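PDB 7ADK: lipoprotein from Mycoplasma mycoides subsp. capri, which probably acts as a protease of the chymotrypsin-like PA clan, in the family that includes the mycoplasma immunoglobulin proteases. Local coordinates for residues 427-432 and 822-827; 540-545 and 809-814. One frame throughout, in Å; residues are numbered along the deposited sequence.

Interaction 1: residues 427-432 and 822-827; sequences WIMDYL and KSYREV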
ATOM      1  N   TRP B 427     -21.104  10.890   6.172  1.00 52.94           N
ATOM      2  CA  TRP B 427     -22.134   9.968   5.727  1.00 52.94           C
ATOM      3  C   TRP B 427     -23.381  10.711   5.301  1.00 52.94           C
ATOM      4  O   TRP B 427     -23.702  11.785   5.813  1.00 52.94           O
ATOM      5  CB  TRP B 427     -22.466   8.955   6.817  1.00 52.94           C
ATOM      6  CG  TRP B 427     -23.068   9.536   8.053  1.00 52.94           C
ATOM      7  CD1 TRP B 427     -24.388   9.584   8.330  1.00 52.94           C
ATOM      8  CD2 TRP B 427     -22.399  10.187   9.169  1.00 52.94           C
ATOM      9  NE1 TRP B 427     -24.591  10.231   9.519  1.00 52.94           N
ATOM     10  CE2 TRP B 427     -23.402  10.614  10.093  1.00 52.94           C
ATOM     11  CE3 TRP B 427     -21.063  10.448   9.497  1.00 52.94           C
ATOM     12  CZ2 TRP B 427     -23.118  11.290  11.275  1.00 52.94           C
ATOM     13  CZ3 TRP B 427     -20.764  11.108  10.699  1.00 52.94           C
ATOM     14  CH2 TRP B 427     -21.778  11.528  11.584  1.00 52.94           C
ATOM     15  N   ILE B 428     -24.083  10.156   4.333  1.00 55.59           N
ATOM     16  CA  ILE B 428     -25.413  10.597   3.942  1.00 55.59           C
ATOM     17  C   ILE B 428     -26.380  10.249   5.087  1.00 55.59           C
ATOM     18  O   ILE B 428     -26.453   9.094   5.508  1.00 55.59           O
ATOM     19  CB  ILE B 428     -25.751   9.975   2.569  1.00 55.59           C
ATOM     20  CG1 ILE B 428     -26.808  10.781   1.812  1.00 55.59           C
ATOM     21  CG2 ILE B 428     -26.124   8.485   2.612  1.00 55.59           C
ATOM     22  CD1 ILE B 428     -26.756  10.444   0.314  1.00 55.59           C
ATOM     23  N   MET B 429     -27.108  11.234   5.619  1.00 64.77           N
ATOM     24  CA  MET B 429     -28.088  10.986   6.671  1.00 64.77           C
ATOM     25  C   MET B 429     -29.519  11.270   6.238  1.00 64.77           C
ATOM     26  O   MET B 429     -30.422  10.537   6.620  1.00 64.77           O
ATOM     27  CB  MET B 429     -27.694  11.697   7.964  1.00 64.77           C
ATOM     28  CG  MET B 429     -27.940  13.204   8.014  1.00 64.77           C
ATOM     29  SD  MET B 429     -28.081  13.861   9.691  1.00 64.77           S
ATOM     30  CE  MET B 429     -26.359  13.814  10.165  1.00 64.77           C
ATOM     31  N   ASP B 430     -29.760  12.283   5.410  1.00 64.27           N
ATOM     32  CA  ASP B 430     -31.110  12.761   5.125  1.00 64.27           C
ATOM     33  C   ASP B 430     -31.214  13.437   3.748  1.00 64.27           C
ATOM     34  O   ASP B 430     -30.210  13.802   3.136  1.00 64.27           O
ATOM     35  CB  ASP B 430     -31.537  13.687   6.276  1.00 64.27           C
ATOM     36  CG  ASP B 430     -33.021  14.010   6.335  1.00 64.27           C
ATOM     37  OD1 ASP B 430     -33.822  13.269   5.753  1.00 64.27           O
ATOM     38  OD2 ASP B 430     -33.397  15.017   6.973  1.00 64.27           O
ATOM     39  N   TYR B 431     -32.440  13.622   3.267  1.00 68.15           N
ATOM     40  CA  TYR B 431     -32.767  14.492   2.141  1.00 68.15           C
ATOM     41  C   TYR B 431     -34.120  15.185   2.334  1.00 68.15           C
ATOM     42  O   TYR B 431     -35.068  14.598   2.844  1.00 68.15           O
ATOM     43  CB  TYR B 431     -32.701  13.738   0.810  1.00 68.15           C
ATOM     44  CG  TYR B 431     -33.556  12.497   0.656  1.00 68.15           C
ATOM     45  CD1 TYR B 431     -34.924  12.592   0.346  1.00 68.15           C
ATOM     46  CD2 TYR B 431     -32.950  11.234   0.750  1.00 68.15           C
ATOM     47  CE1 TYR B 431     -35.672  11.429   0.105  1.00 68.15           C
ATOM     48  CE2 TYR B 431     -33.692  10.069   0.523  1.00 68.15           C
ATOM     49  CZ  TYR B 431     -35.053  10.166   0.190  1.00 68.15           C
ATOM     50  OH  TYR B 431     -35.764   9.035  -0.009  1.00 68.15           O
ATOM     51  N   LEU B 432     -34.214  16.430   1.881  1.00 74.89           N
ATOM     52  CA  LEU B 432     -35.451  17.201   1.881  1.00 74.89           C
ATOM     53  C   LEU B 432     -36.403  16.584   0.858  1.00 74.89           C
ATOM     54  O   LEU B 432     -35.984  16.280  -0.253  1.00 74.89           O
ATOM     55  CB  LEU B 432     -35.092  18.659   1.570  1.00 74.89           C
ATOM     56  CG  LEU B 432     -36.256  19.647   1.506  1.00 74.89           C
ATOM     57  CD1 LEU B 432     -36.938  19.845   2.847  1.00 74.89           C
ATOM     58  CD2 LEU B 432     -35.731  20.993   1.051  1.00 74.89           C
ATOM     59  N   LYS B 822     -31.281  23.771  19.157  1.00 76.16           N
ATOM     60  CA  LYS B 822     -29.894  23.309  18.985  1.00 76.16           C
ATOM     61  C   LYS B 822     -29.845  21.791  18.723  1.00 76.16           C
ATOM     62  O   LYS B 822     -29.167  21.040  19.422  1.00 76.16           O
ATOM     63  CB  LYS B 822     -29.058  23.732  20.209  1.00 76.16           C
ATOM     64  CG  LYS B 822     -28.643  25.209  20.281  1.00 76.16           C
ATOM     65  CD  LYS B 822     -27.516  25.579  19.315  1.00 76.16           C
ATOM     66  CE  LYS B 822     -26.966  26.968  19.590  1.00 76.16           C
ATOM     67  NZ  LYS B 822     -25.722  27.266  18.861  1.00 76.16           N
ATOM     68  N   SER B 823     -30.604  21.332  17.736  1.00 72.63           N
ATOM     69  CA  SER B 823     -30.581  19.966  17.214  1.00 72.63           C
ATOM     70  C   SER B 823     -31.000  19.976  15.749  1.00 72.63           C
ATOM     71  O   SER B 823     -31.626  20.929  15.301  1.00 72.63           O
ATOM     72  CB  SER B 823     -31.479  19.044  18.031  1.00 72.63           C
ATOM     73  OG  SER B 823     -32.818  19.461  17.995  1.00 72.63           O
ATOM     74  N   TYR B 824     -30.661  18.932  14.994  1.00 71.78           N
ATOM     75  CA  TYR B 824     -30.904  18.868  13.554  1.00 71.78           C
ATOM     76  C   TYR B 824     -32.359  19.163  13.158  1.00 71.78           C
ATOM     77  O   TYR B 824     -32.614  19.981  12.277  1.00 71.78           O
ATOM     78  CB  TYR B 824     -30.474  17.486  13.053  1.00 71.78           C
ATOM     79  CG  TYR B 824     -30.689  17.261  11.572  1.00 71.78           C
ATOM     80  CD1 TYR B 824     -30.259  18.217  10.634  1.00 71.78           C
ATOM     81  CD2 TYR B 824     -31.376  16.120  11.130  1.00 71.78           C
ATOM     82  CE1 TYR B 824     -30.544  18.058   9.275  1.00 71.78           C
ATOM     83  CE2 TYR B 824     -31.671  15.968   9.769  1.00 71.78           C
ATOM     84  CZ  TYR B 824     -31.272  16.943   8.846  1.00 71.78           C
ATOM     85  OH  TYR B 824     -31.617  16.840   7.547  1.00 71.78           O
ATOM     86  N   ARG B 825     -33.329  18.544  13.840  1.00 76.67           N
ATOM     87  CA  ARG B 825     -34.758  18.722  13.584  1.00 76.67           C
ATOM     88  C   ARG B 825     -35.204  20.166  13.737  1.00 76.67           C
ATOM     89  O   ARG B 825     -35.853  20.713  12.859  1.00 76.67           O
ATOM     90  CB  ARG B 825     -35.531  17.810  14.537  1.00 76.67           C
ATOM     91  CG  ARG B 825     -37.037  17.836  14.242  1.00 76.67           C
ATOM     92  CD  ARG B 825     -37.866  17.029  15.241  1.00 76.67           C
ATOM     93  NE  ARG B 825     -37.645  17.493  16.617  1.00 76.67           N
ATOM     94  CZ  ARG B 825     -38.094  18.594  17.176  1.00 76.67           C
ATOM     95  NH1 ARG B 825     -38.932  19.387  16.605  1.00 76.67           N
ATOM     96  NH2 ARG B 825     -37.677  18.928  18.350  1.00 76.67           N
ATOM     97  N   GLU B 826     -34.885  20.792  14.857  1.00 78.60           N
ATOM     98  CA  GLU B 826     -35.403  22.130  15.162  1.00 78.60           C
ATOM     99  C   GLU B 826     -34.644  23.258  14.438  1.00 78.60           C
ATOM    100  O   GLU B 826     -35.194  24.335  14.233  1.00 78.60           O
ATOM    101  CB  GLU B 826     -35.541  22.308  16.678  1.00 78.60           C
ATOM    102  CG  GLU B 826     -34.227  22.388  17.439  1.00 78.60           C
ATOM    103  CD  GLU B 826     -34.327  21.979  18.919  1.00 78.60           C
ATOM    104  OE1 GLU B 826     -35.436  21.949  19.497  1.00 78.60           O
ATOM    105  OE2 GLU B 826     -33.255  21.687  19.501  1.00 78.60           O
ATOM    106  N   VAL B 827     -33.419  22.993  13.977  1.00 74.75           N
ATOM    107  CA  VAL B 827     -32.733  23.796  12.956  1.00 74.75           C
ATOM    108  C   VAL B 827     -33.421  23.657  11.600  1.00 74.75           C
ATOM    109  O   VAL B 827     -33.716  24.648  10.936  1.00 74.75           O
ATOM    110  CB  VAL B 827     -31.257  23.397  12.874  1.00 74.75           C
ATOM    111  CG1 VAL B 827     -30.557  23.948  11.659  1.00 74.75           C
ATOM    112  CG2 VAL B 827     -30.509  23.875  14.103  1.00 74.75           C
TER
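Met429 and Asp430, neighbours on strand 421-433, both reach the ring of Tyr824 at the start of helix 824-831, and they do so in quite different ways. The two residues face Tyr444 of the adjoining strand 442-447 together, which makes a classic beta bulge, and both project toward the helix. Met429 comes first. Its chain bends at the last torsion (chi3 75°) and carries SD over one face of the Tyr824 ring, 4.4 Å from the centroid and 18° off the ring normal, a Met-aromatic contact. SD is displaced toward the rim, so that its closest ring atom is Tyr824 CE2 at 4.2 Å. Asp430 follows and works at the edge of the same ring. Tyr824 OH donates to Asp430 OD2 over 2.6 Å, meeting the oxygen on its anti side and near the carboxylate plane, while the carboxylate stands almost perpendicular to the ring (85°). Ser837 OG is a second partner of OD2, and Asp430 OD1 accepts from the backbone N of Leu839. Across the contact, Ser823 occupies the N-cap position, yet its OG turns to Glu826 OE2 at 2.7 Å. Lys822 N reaches that oxygen from the opposite face of the carboxylate. The hydrogen bond thus places the buried hydroxyl of Tyr824 while the sulfur packs over one face of its ring, and the donors Tyr824 OH and Leu839 N, one to each oxygen of Asp430, would probably stabilise its negative charge inside the protein.

Interaction 2: residues 540-545 and 809-814; sequences FAIVEV and DLIYGG
The short linker from strand 535-537 of the mixed sheet to strand 541-546 of the antiparallel sheet carries Phe540, which meets Leu810 and Ile811 of the loop that leaves strand 807-809. With CG anti to the backbone N (chi1 168°), its ring extends toward the loop, where two methyl groups meet neighbouring atoms of it. Leu810 CD1 lies 3.5 Å from Phe540 CD2 and 3.6 Å from Phe540 CE2. Ile811 CD1 takes the next positions, 3.9 Å from Phe540 CE2 and 3.7 Å from Phe540 CZ. Both methyls approach the ring obliquely. The side chains of Phe540 and Leu810 run past each other in opposite directions, whereas Ile811 crosses Phe540 at about a right angle. Further along the strand, Ile542 CD1 closes the apolar group with a looser approach to Ile811 CD1 at 4.3 Å. Phe789 meets Phe540 edge-to-face from the mixed sheet, and Trp427 and Met429 touch it from strand 421-433. Asp809 helps to shape the loop: its OD1 accepts Ile811 N at 2.9 Å in an Asx turn and Tyr812 N as well, the latter from well above the carboxylate plane, and its backbone O accepts Gly813 N. Its other carboxylate oxygen, OD2, forms a salt bridge with Arg790. No polar bond crosses between 540-545 and 809-814. The cohesion is thus that of buried hydrocarbon against an aromatic ring, while the polar bonds of 809-814 are made within the turn that presents the two aliphatic side chains and to other parts of the chain, such as Arg790.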
ATOM      1  N   PHE B 540     -19.332  17.618  16.072  1.00 57.41           N
ATOM      2  CA  PHE B 540     -20.328  17.093  15.127  1.00 57.41           C
ATOM      3  C   PHE B 540     -20.997  18.237  14.332  1.00 57.41           C
ATOM      4  O   PHE B 540     -21.392  19.239  14.923  1.00 57.41           O
ATOM      5  CB  PHE B 540     -21.367  16.264  15.892  1.00 57.41           C
ATOM      6  CG  PHE B 540     -22.595  15.900  15.086  1.00 57.41           C
ATOM      7  CD1 PHE B 540     -22.477  15.134  13.918  1.00 57.41           C
ATOM      8  CD2 PHE B 540     -23.856  16.379  15.466  1.00 57.41           C
ATOM      9  CE1 PHE B 540     -23.603  14.852  13.132  1.00 57.41           C
ATOM     10  CE2 PHE B 540     -24.989  16.085  14.690  1.00 57.41           C
ATOM     11  CZ  PHE B 540     -24.861  15.315  13.529  1.00 57.41           C
ATOM     12  N   ALA B 541     -21.155  18.102  13.020  1.00 54.80           N
ATOM     13  CA  ALA B 541     -21.787  19.105  12.175  1.00 54.80           C
ATOM     14  C   ALA B 541     -22.580  18.453  11.041  1.00 54.80           C
ATOM     15  O   ALA B 541     -22.306  17.315  10.679  1.00 54.80           O
ATOM     16  CB  ALA B 541     -20.708  20.061  11.670  1.00 54.80           C
ATOM     17  N   ILE B 542     -23.555  19.149  10.469  1.00 56.79           N
ATOM     18  CA  ILE B 542     -24.384  18.622   9.378  1.00 56.79           C
ATOM     19  C   ILE B 542     -24.344  19.561   8.177  1.00 56.79           C
ATOM     20  O   ILE B 542     -24.742  20.717   8.276  1.00 56.79           O
ATOM     21  CB  ILE B 542     -25.824  18.342   9.834  1.00 56.79           C
ATOM     22  CG1 ILE B 542     -25.851  17.491  11.113  1.00 56.79           C
ATOM     23  CG2 ILE B 542     -26.615  17.669   8.702  1.00 56.79           C
ATOM     24  CD1 ILE B 542     -27.237  17.300  11.699  1.00 56.79           C
ATOM     25  N   VAL B 543     -23.852  19.075   7.045  1.00 57.09           N
ATOM     26  CA  VAL B 543     -23.636  19.826   5.808  1.00 57.09           C
ATOM     27  C   VAL B 543     -24.720  19.516   4.783  1.00 57.09           C
ATOM     28  O   VAL B 543     -25.005  18.366   4.478  1.00 57.09           O
ATOM     29  CB  VAL B 543     -22.248  19.507   5.218  1.00 57.09           C
ATOM     30  CG1 VAL B 543     -22.048  20.119   3.823  1.00 57.09           C
ATOM     31  CG2 VAL B 543     -21.156  20.014   6.161  1.00 57.09           C
ATOM     32  N   GLU B 544     -25.309  20.549   4.213  1.00 63.77           N
ATOM     33  CA  GLU B 544     -26.240  20.480   3.091  1.00 63.77           C
ATOM     34  C   GLU B 544     -25.491  20.588   1.760  1.00 63.77           C
ATOM     35  O   GLU B 544     -24.619  21.439   1.595  1.00 63.77           O
ATOM     36  CB  GLU B 544     -27.270  21.596   3.266  1.00 63.77           C
ATOM     37  CG  GLU B 544     -28.320  21.683   2.156  1.00 63.77           C
ATOM     38  CD  GLU B 544     -29.244  22.896   2.338  1.00 63.77           C
ATOM     39  OE1 GLU B 544     -28.865  23.998   1.891  1.00 63.77           O
ATOM     40  OE2 GLU B 544     -30.367  22.739   2.869  1.00 63.77           O
ATOM     41  N   VAL B 545     -25.856  19.742   0.803  1.00 62.33           N
ATOM     42  CA  VAL B 545     -25.421  19.821  -0.587  1.00 62.33           C
ATOM     43  C   VAL B 545     -26.641  19.824  -1.506  1.00 62.33           C
ATOM     44  O   VAL B 545     -27.439  18.886  -1.499  1.00 62.33           O
ATOM     45  CB  VAL B 545     -24.443  18.689  -0.924  1.00 62.33           C
ATOM     46  CG1 VAL B 545     -23.922  18.846  -2.336  1.00 62.33           C
ATOM     47  CG2 VAL B 545     -23.235  18.641   0.002  1.00 62.33           C
ATOM     48  N   ASP B 809     -30.441  15.168  23.036  1.00 68.35           N
ATOM     49  CA  ASP B 809     -30.367  14.546  21.722  1.00 68.35           C
ATOM     50  C   ASP B 809     -30.152  15.646  20.683  1.00 68.35           C
ATOM     51  O   ASP B 809     -30.981  16.545  20.555  1.00 68.35           O
ATOM     52  CB  ASP B 809     -31.632  13.717  21.498  1.00 68.35           C
ATOM     53  CG  ASP B 809     -31.612  12.890  20.216  1.00 68.35           C
ATOM     54  OD1 ASP B 809     -31.021  13.341  19.212  1.00 68.35           O
ATOM     55  OD2 ASP B 809     -32.217  11.797  20.233  1.00 68.35           O
ATOM     56  N   LEU B 810     -29.021  15.627  19.985  1.00 64.09           N
ATOM     57  CA  LEU B 810     -28.658  16.666  19.017  1.00 64.09           C
ATOM     58  C   LEU B 810     -29.107  16.373  17.573  1.00 64.09           C
ATOM     59  O   LEU B 810     -28.873  17.186  16.687  1.00 64.09           O
ATOM     60  CB  LEU B 810     -27.217  17.181  19.229  1.00 64.09           C
ATOM     61  CG  LEU B 810     -26.075  16.182  19.407  1.00 64.09           C
ATOM     62  CD1 LEU B 810     -25.862  15.405  18.130  1.00 64.09           C
ATOM     63  CD2 LEU B 810     -24.801  16.899  19.797  1.00 64.09           C
ATOM     64  N   ILE B 811     -29.877  15.303  17.357  1.00 62.99           N
ATOM     65  CA  ILE B 811     -30.626  15.029  16.122  1.00 62.99           C
ATOM     66  C   ILE B 811     -32.120  15.350  16.308  1.00 62.99           C
ATOM     67  O   ILE B 811     -32.705  16.037  15.478  1.00 62.99           O
ATOM     68  CB  ILE B 811     -30.386  13.575  15.662  1.00 62.99           C
ATOM     69  CG1 ILE B 811     -28.896  13.261  15.434  1.00 62.99           C
ATOM     70  CG2 ILE B 811     -31.208  13.206  14.427  1.00 62.99           C
ATOM     71  CD1 ILE B 811     -28.237  13.947  14.257  1.00 62.99           C
ATOM     72  N   TYR B 812     -32.743  14.906  17.409  1.00 68.72           N
ATOM     73  CA  TYR B 812     -34.187  15.086  17.648  1.00 68.72           C
ATOM     74  C   TYR B 812     -34.560  16.230  18.602  1.00 68.72           C
ATOM     75  O   TYR B 812     -35.686  16.722  18.520  1.00 68.72           O
ATOM     76  CB  TYR B 812     -34.814  13.766  18.112  1.00 68.72           C
ATOM     77  CG  TYR B 812     -34.893  12.689  17.054  1.00 68.72           C
ATOM     78  CD1 TYR B 812     -36.025  12.598  16.232  1.00 68.72           C
ATOM     79  CD2 TYR B 812     -33.831  11.789  16.884  1.00 68.72           C
ATOM     80  CE1 TYR B 812     -36.102  11.599  15.247  1.00 68.72           C
ATOM     81  CE2 TYR B 812     -33.906  10.783  15.909  1.00 68.72           C
ATOM     82  CZ  TYR B 812     -35.051  10.676  15.097  1.00 68.72           C
ATOM     83  OH  TYR B 812     -35.159   9.689  14.180  1.00 68.72           O
ATOM     84  N   GLY B 813     -33.649  16.686  19.463  1.00 74.14           N
ATOM     85  CA  GLY B 813     -33.913  17.701  20.479  1.00 74.14           C
ATOM     86  C   GLY B 813     -34.746  17.191  21.661  1.00 74.14           C
ATOM     87  O   GLY B 813     -35.001  15.998  21.805  1.00 74.14           O
ATOM     88  N   GLY B 814     -35.190  18.112  22.510  1.00 83.05           N
ATOM     89  CA  GLY B 814     -36.194  17.842  23.546  1.00 83.05           C
ATOM     90  C   GLY B 814     -35.703  17.058  24.763  1.00 83.05           C
ATOM     91  O   GLY B 814     -36.514  16.493  25.491  1.00 83.05           O
TER

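How the interactions relate
Interactions 1 and 2 have centres about 5 Å apart and form parts of one buried region. Strands 421-433 and 541-546 belong to the same antiparallel sheet, each pairing with strand 442-447. Their partners come from a single run of chain, the loop after strand 807-809 and the helix 824-831 that follows. The order along the chain is 427-432, 540-545, 809-814, 822-827, so interaction 2 is nested within the loop closed by interaction 1. Direct contacts join them: Tyr824 N probably hydrogen-bonds to Leu810 O, and Tyr824 CD1 packs against Ile542 CD1. The late chain, on leaving the mixed sheet, thus returns to cover the antiparallel sheet.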